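Nucleoporin NUP116 (Candida glabrata, PDB 3NF5) is a component of the nuclear pore complex, represented here by its C-terminal domain, and probably serves as a structural constituent of the pore in protein and mRNA transport. Local coordinates at residues Asp23-Ala26 with Thr27-Lys30; Ser58-Leu62 with Gly63-Asp67. All blocks are in the same frame, centred on the assembly; numbering follows the deposited sequence.

Contact 1: Asp23-Ala26 with Thr27-Lys30; sequences DTLA and TLSK
Thr27 meets the carbonyls of Asp23 and Thr24 at the end of helix 22-27: its backbone N bonds Thr24 O at 3.0 Å and Asp23 O only weakly at 3.4 Å. Leu28 N continues the i to i-3 pattern with a weak, long bond to Leu25 O. The Thr27 hydroxyl comes back on the same carbonyl as its own N. Its OG1 stands between the backbone N and the carbonyl carbon (chi1 68°) and reaches Thr24 O at 2.5 Å, shorter than usual and of doubtful exact length. This donor is tilted 15° from the carbonyl plane, whereas Thr27 N lies well above it. The other branch meets the carbonyl of Asp23, with Thr27 CG2 at 3.1 Å from Asp23 O. Leu28 lies alongside the last turn, and its CD1 meets Leu25 CD2 at 4.2 Å, the side chains crossing at a slant. Both leucines also pack on Val36. A water bridges the chain as it leaves the helix, donating to Leu25 O at 2.8 Å and to Leu28 O. Ser29 then caps the next helix through Glu32 N. The arrangement is a helix C-terminus with a threonine hydroxyl bonded to the carbonyl three residues back, followed closely by the N-cap of helix 30-33.

Contact 2: Ser58-Leu62 with Gly63-Asp67; sequences SDIPL and GSICD
Ile60 and Ile65 set their side chains at about a right angle to each other, and Ile60 CG2 meets Ile65 CG1 at 4.0 Å. Ile60 CG2 lies opposite its own backbone N, and this branch makes the contact. The CG1 arm of Ile65 lies over the turn carbonyl, with CG1 3.5 Å from Leu62 O. The end of that arm touches the other neighbour, Ile65 CD1 to Leu62 CD2 at 4.2 Å. Ile65 thus packs against both Ile60 and Leu62. It also reaches Ile18 and Val41 on the strands behind.

Ser64 meets Pro61 through its hydroxyl. The serine OG stands between its backbone N and carbonyl carbon (chi1 75°). This places OG beside Ser64 N at Pro61 O, which it bonds at 2.8 Å in the carbonyl plane. Ser64 N reaches Pro61 O at 2.8 Å from above that plane, so two donors of one residue grip this oxygen. Pro61 CD lies near the hydroxyl as well. One step on, Ile65 N bonds Leu62 O at 3.1 Å with a nearly straight N-H (171°). A water extends the path, donating to Leu62 O and accepting from Cys66 N at 2.8 Å. Successive i to i-3 bonds from Ser64 and Ile65 are characteristic of 3-10-like turns, here leading from the loop after strand 47-51 into the short helix 65-69.

In the fold
The two contacts come in series along the chain, contact 1 closing before contact 2 opens, and their centres lie 12 Å apart. The chain between them completes helix 30-33 and runs through strands 40-43 and 47-51. They meet through Leu62, whose CD1 lies 3.6 Å from Ala26 N; its side chain also packs on Leu22 and Leu25. A second touch joins Lys30 to Ser58. The turn leading into helix 65-69 thus packs on helix 22-27 through Leu62, while Ile65 and Cys66 rest on strands 16-19 and 40-43 of the six-stranded antiparallel sheet. Both contacts belong to the C-terminal domain of this nucleoporin, within its Nup98-type autopeptidase family region.

Contact 1: Asp23-Ala26 with Thr27-Lys30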
ATOM      1  N   ASP A  23       7.107  -8.679 -15.530  1.00 25.42           N
ATOM      2  CA  ASP A  23       7.328  -9.335 -16.827  1.00 27.38           C
ATOM      3  C   ASP A  23       6.000  -9.452 -17.608  1.00 26.75           C
ATOM      4  O   ASP A  23       5.958  -9.179 -18.813  1.00 26.50           O
ATOM      5  CB  ASP A  23       7.966 -10.716 -16.627  1.00 28.63           C
ATOM      6  CG  ASP A  23       8.446 -11.352 -17.964  1.00 37.05           C
ATOM      7  OD1 ASP A  23       9.279 -10.716 -18.690  1.00 45.47           O
ATOM      8  OD2 ASP A  23       7.976 -12.481 -18.301  1.00 44.77           O
ATOM      9  N   THR A  24       4.918  -9.828 -16.936  1.00 25.46           N
ATOM     10  CA  THR A  24       3.613  -9.863 -17.600  1.00 24.77           C
ATOM     11  C   THR A  24       3.159  -8.489 -18.111  1.00 24.10           C
ATOM     12  O   THR A  24       2.770  -8.368 -19.290  1.00 23.98           O
ATOM     13  CB  THR A  24       2.541 -10.421 -16.682  1.00 25.13           C
ATOM     14  OG1 THR A  24       2.876 -11.773 -16.411  1.00 24.91           O
ATOM     15  CG2 THR A  24       1.187 -10.350 -17.330  1.00 25.14           C
ATOM     16  N   LEU A  25       3.301  -7.468 -17.252  1.00 22.19           N
ATOM     17  CA  LEU A  25       2.870  -6.097 -17.551  1.00 21.94           C
ATOM     18  C   LEU A  25       3.687  -5.476 -18.701  1.00 22.16           C
ATOM     19  O   LEU A  25       3.150  -4.757 -19.541  1.00 22.13           O
ATOM     20  CB  LEU A  25       2.951  -5.229 -16.302  1.00 21.38           C
ATOM     21  CG  LEU A  25       2.023  -5.503 -15.087  1.00 20.81           C
ATOM     22  CD1 LEU A  25       2.524  -4.675 -13.917  1.00 17.52           C
ATOM     23  CD2 LEU A  25       0.579  -5.099 -15.362  1.00 20.39           C
ATOM     24  N   ALA A  26       4.970  -5.818 -18.763  1.00 23.39           N
ATOM     25  CA  ALA A  26       5.858  -5.385 -19.862  1.00 23.61           C
ATOM     26  C   ALA A  26       5.416  -5.954 -21.183  1.00 23.94           C
ATOM     27  O   ALA A  26       5.669  -5.336 -22.174  1.00 25.18           O
ATOM     28  CB  ALA A  26       7.397  -5.797 -19.578  1.00 23.44           C
ATOM     29  N   THR A  27       4.768  -7.116 -21.215  1.00 24.81           N
ATOM     30  CA  THR A  27       4.367  -7.722 -22.485  1.00 25.14           C
ATOM     31  C   THR A  27       3.065  -7.200 -23.045  1.00 24.29           C
ATOM     32  O   THR A  27       2.752  -7.462 -24.218  1.00 24.68           O
ATOM     33  CB  THR A  27       4.195  -9.232 -22.356  1.00 25.90           C
ATOM     34  OG1 THR A  27       3.047  -9.536 -21.515  1.00 30.71           O
ATOM     35  CG2 THR A  27       5.471  -9.829 -21.789  1.00 29.07           C
ATOM     36  N   LEU A  28       2.308  -6.476 -22.232  1.00 21.98           N
ATOM     37  CA  LEU A  28       0.984  -6.002 -22.640  1.00 21.94           C
ATOM     38  C   LEU A  28       1.052  -4.998 -23.796  1.00 20.49           C
ATOM     39  O   LEU A  28       1.883  -4.096 -23.809  1.00 19.86           O
ATOM     40  CB  LEU A  28       0.251  -5.387 -21.465  1.00 20.17           C
ATOM     41  CG  LEU A  28      -0.106  -6.385 -20.365  1.00 21.63           C
ATOM     42  CD1 LEU A  28      -0.838  -5.579 -19.254  1.00 18.67           C
ATOM     43  CD2 LEU A  28      -0.958  -7.571 -20.874  1.00 22.28           C
ATOM     44  N   SER A  29       0.128  -5.115 -24.723  1.00 21.05           N
ATOM     45  CA  SER A  29      -0.026  -4.094 -25.805  1.00 21.34           C
ATOM     46  C   SER A  29      -0.468  -2.757 -25.233  1.00 21.22           C
ATOM     47  O   SER A  29      -0.951  -2.720 -24.085  1.00 20.57           O
ATOM     48  CB  SER A  29      -1.084  -4.517 -26.779  1.00 21.69           C
ATOM     49  OG  SER A  29      -2.387  -4.461 -26.163  1.00 23.41           O
ATOM     50  N   LYS A  30      -0.353  -1.673 -26.019  1.00 21.17           N
ATOM     51  CA  LYS A  30      -0.839  -0.388 -25.577  1.00 23.57           C
ATOM     52  C   LYS A  30      -2.293  -0.380 -25.134  1.00 23.60           C
ATOM     53  O   LYS A  30      -2.620   0.326 -24.176  1.00 24.09           O
ATOM     54  CB  LYS A  30      -0.588   0.731 -26.622  1.00 25.14           C
ATOM     55  CG  LYS A  30      -1.171   2.082 -26.319  1.00 27.16           C
ATOM     56  CD  LYS A  30      -0.105   3.018 -25.624  1.00 33.84           C
ATOM     57  CE  LYS A  30      -0.486   4.550 -25.719  1.00 35.90           C
ATOM     58  NZ  LYS A  30      -1.401   5.047 -24.628  1.00 37.00           N
TER
HETATM   59  O   HOH W   1       3.015  -2.727 -21.463  1.00 20.47           O

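Contact 2: Ser58-Leu62 with Gly63-Asp67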
ATOM      1  N   SER A  58       0.079   3.213 -18.841  1.00 21.94           N
ATOM      2  CA  SER A  58       0.818   3.604 -20.042  1.00 23.03           C
ATOM      3  C   SER A  58       1.889   4.547 -19.600  1.00 23.13           C
ATOM      4  O   SER A  58       1.590   5.411 -18.807  1.00 23.06           O
ATOM      5  CB  SER A  58      -0.015   4.427 -21.056  1.00 23.22           C
ATOM      6  OG  SER A  58      -1.325   3.992 -21.233  1.00 28.08           O
ATOM      7  N   ASP A  59       3.099   4.373 -20.119  1.00 24.91           N
ATOM      8  CA  ASP A  59       4.205   5.320 -19.944  1.00 25.74           C
ATOM      9  C   ASP A  59       4.876   5.300 -18.567  1.00 27.44           C
ATOM     10  O   ASP A  59       6.017   5.770 -18.431  1.00 29.04           O
ATOM     11  CB  ASP A  59       3.736   6.755 -20.245  1.00 27.02           C
ATOM     12  N   ILE A  60       4.226   4.706 -17.576  1.00 26.69           N
ATOM     13  CA  ILE A  60       4.817   4.513 -16.262  1.00 26.25           C
ATOM     14  C   ILE A  60       5.944   3.496 -16.332  1.00 26.80           C
ATOM     15  O   ILE A  60       5.708   2.363 -16.765  1.00 27.27           O
ATOM     16  CB  ILE A  60       3.788   3.992 -15.301  1.00 26.38           C
ATOM     17  CG1 ILE A  60       2.674   5.028 -15.145  1.00 27.78           C
ATOM     18  CG2 ILE A  60       4.442   3.676 -13.947  1.00 24.79           C
ATOM     19  CD1 ILE A  60       1.713   4.703 -13.984  1.00 26.51           C
ATOM     20  N   PRO A  61       7.178   3.884 -15.934  1.00 26.62           N
ATOM     21  CA  PRO A  61       8.256   2.884 -15.927  1.00 27.20           C
ATOM     22  C   PRO A  61       7.973   1.829 -14.880  1.00 27.26           C
ATOM     23  O   PRO A  61       7.895   2.131 -13.690  1.00 27.46           O
ATOM     24  CB  PRO A  61       9.508   3.680 -15.562  1.00 27.16           C
ATOM     25  CG  PRO A  61       9.173   5.099 -15.857  1.00 25.06           C
ATOM     26  CD  PRO A  61       7.684   5.230 -15.662  1.00 27.27           C
ATOM     27  N   LEU A  62       7.801   0.612 -15.328  1.00 28.10           N
ATOM     28  CA  LEU A  62       7.282  -0.414 -14.453  1.00 28.63           C
ATOM     29  C   LEU A  62       8.105  -0.571 -13.133  1.00 28.12           C
ATOM     30  O   LEU A  62       7.540  -0.757 -12.068  1.00 27.68           O
ATOM     31  CB  LEU A  62       7.193  -1.706 -15.213  1.00 28.75           C
ATOM     32  CG  LEU A  62       6.207  -1.682 -16.364  1.00 30.46           C
ATOM     33  CD1 LEU A  62       6.379  -2.913 -17.192  1.00 34.26           C
ATOM     34  CD2 LEU A  62       4.767  -1.528 -15.883  1.00 29.43           C
ATOM     35  N   GLY A  63       9.428  -0.463 -13.217  1.00 26.93           N
ATOM     36  CA  GLY A  63      10.274  -0.595 -12.042  1.00 25.93           C
ATOM     37  C   GLY A  63      10.121   0.525 -11.010  1.00 25.11           C
ATOM     38  O   GLY A  63      10.655   0.420  -9.892  1.00 25.98           O
ATOM     39  N   SER A  64       9.428   1.606 -11.364  1.00 23.23           N
ATOM     40  CA  SER A  64       9.137   2.656 -10.394  1.00 22.84           C
ATOM     41  C   SER A  64       7.900   2.436  -9.555  1.00 21.66           C
ATOM     42  O   SER A  64       7.686   3.200  -8.632  1.00 20.53           O
ATOM     43  CB  SER A  64       9.043   4.020 -11.043  1.00 24.12           C
ATOM     44  OG  SER A  64       7.826   4.178 -11.754  1.00 26.34           O
ATOM     45  N   ILE A  65       7.076   1.413  -9.854  1.00 20.01           N
ATOM     46  CA  ILE A  65       5.844   1.270  -9.136  1.00 19.99           C
ATOM     47  C   ILE A  65       6.092   0.831  -7.681  1.00 19.72           C
ATOM     48  O   ILE A  65       5.718   1.556  -6.732  1.00 19.54           O
ATOM     49  CB  ILE A  65       4.854   0.293  -9.827  1.00 19.06           C
ATOM     50  CG1 ILE A  65       4.503   0.762 -11.235  1.00 19.85           C
ATOM     51  CG2 ILE A  65       3.587   0.150  -8.950  1.00 21.45           C
ATOM     52  CD1 ILE A  65       3.671  -0.238 -12.004  1.00 17.93           C
ATOM     53  N   CYS A  66       6.726  -0.322  -7.493  1.00 21.08           N
ATOM     54  CA  CYS A  66       7.096  -0.752  -6.125  1.00 21.38           C
ATOM     55  C   CYS A  66       8.218   0.094  -5.527  1.00 21.90           C
ATOM     56  O   CYS A  66       9.298   0.233  -6.133  1.00 21.32           O
ATOM     57  CB  CYS A  66       7.599  -2.188  -6.133  1.00 22.64           C
ATOM     58  SG  CYS A  66       6.426  -3.410  -6.674  1.00 22.99           S
ATOM     59  N   ASP A  67       7.967   0.615  -4.333  1.00 22.09           N
ATOM     60  CA  ASP A  67       8.946   1.367  -3.500  1.00 22.61           C
ATOM     61  C   ASP A  67       9.431   2.724  -4.067  1.00 22.63           C
ATOM     62  O   ASP A  67      10.511   3.223  -3.725  1.00 23.44           O
ATOM     63  CB  ASP A  67      10.112   0.466  -3.115  1.00 23.11           C
ATOM     64  CG  ASP A  67      10.733   0.809  -1.757  1.00 24.75           C
ATOM     65  OD1 ASP A  67      10.094   1.340  -0.818  1.00 23.08           O
ATOM     66  OD2 ASP A  67      11.906   0.468  -1.641  1.00 30.02           O
TER
HETATM   67  O   HOH W   2       7.903  -1.800  -9.573  1.00 25.19           O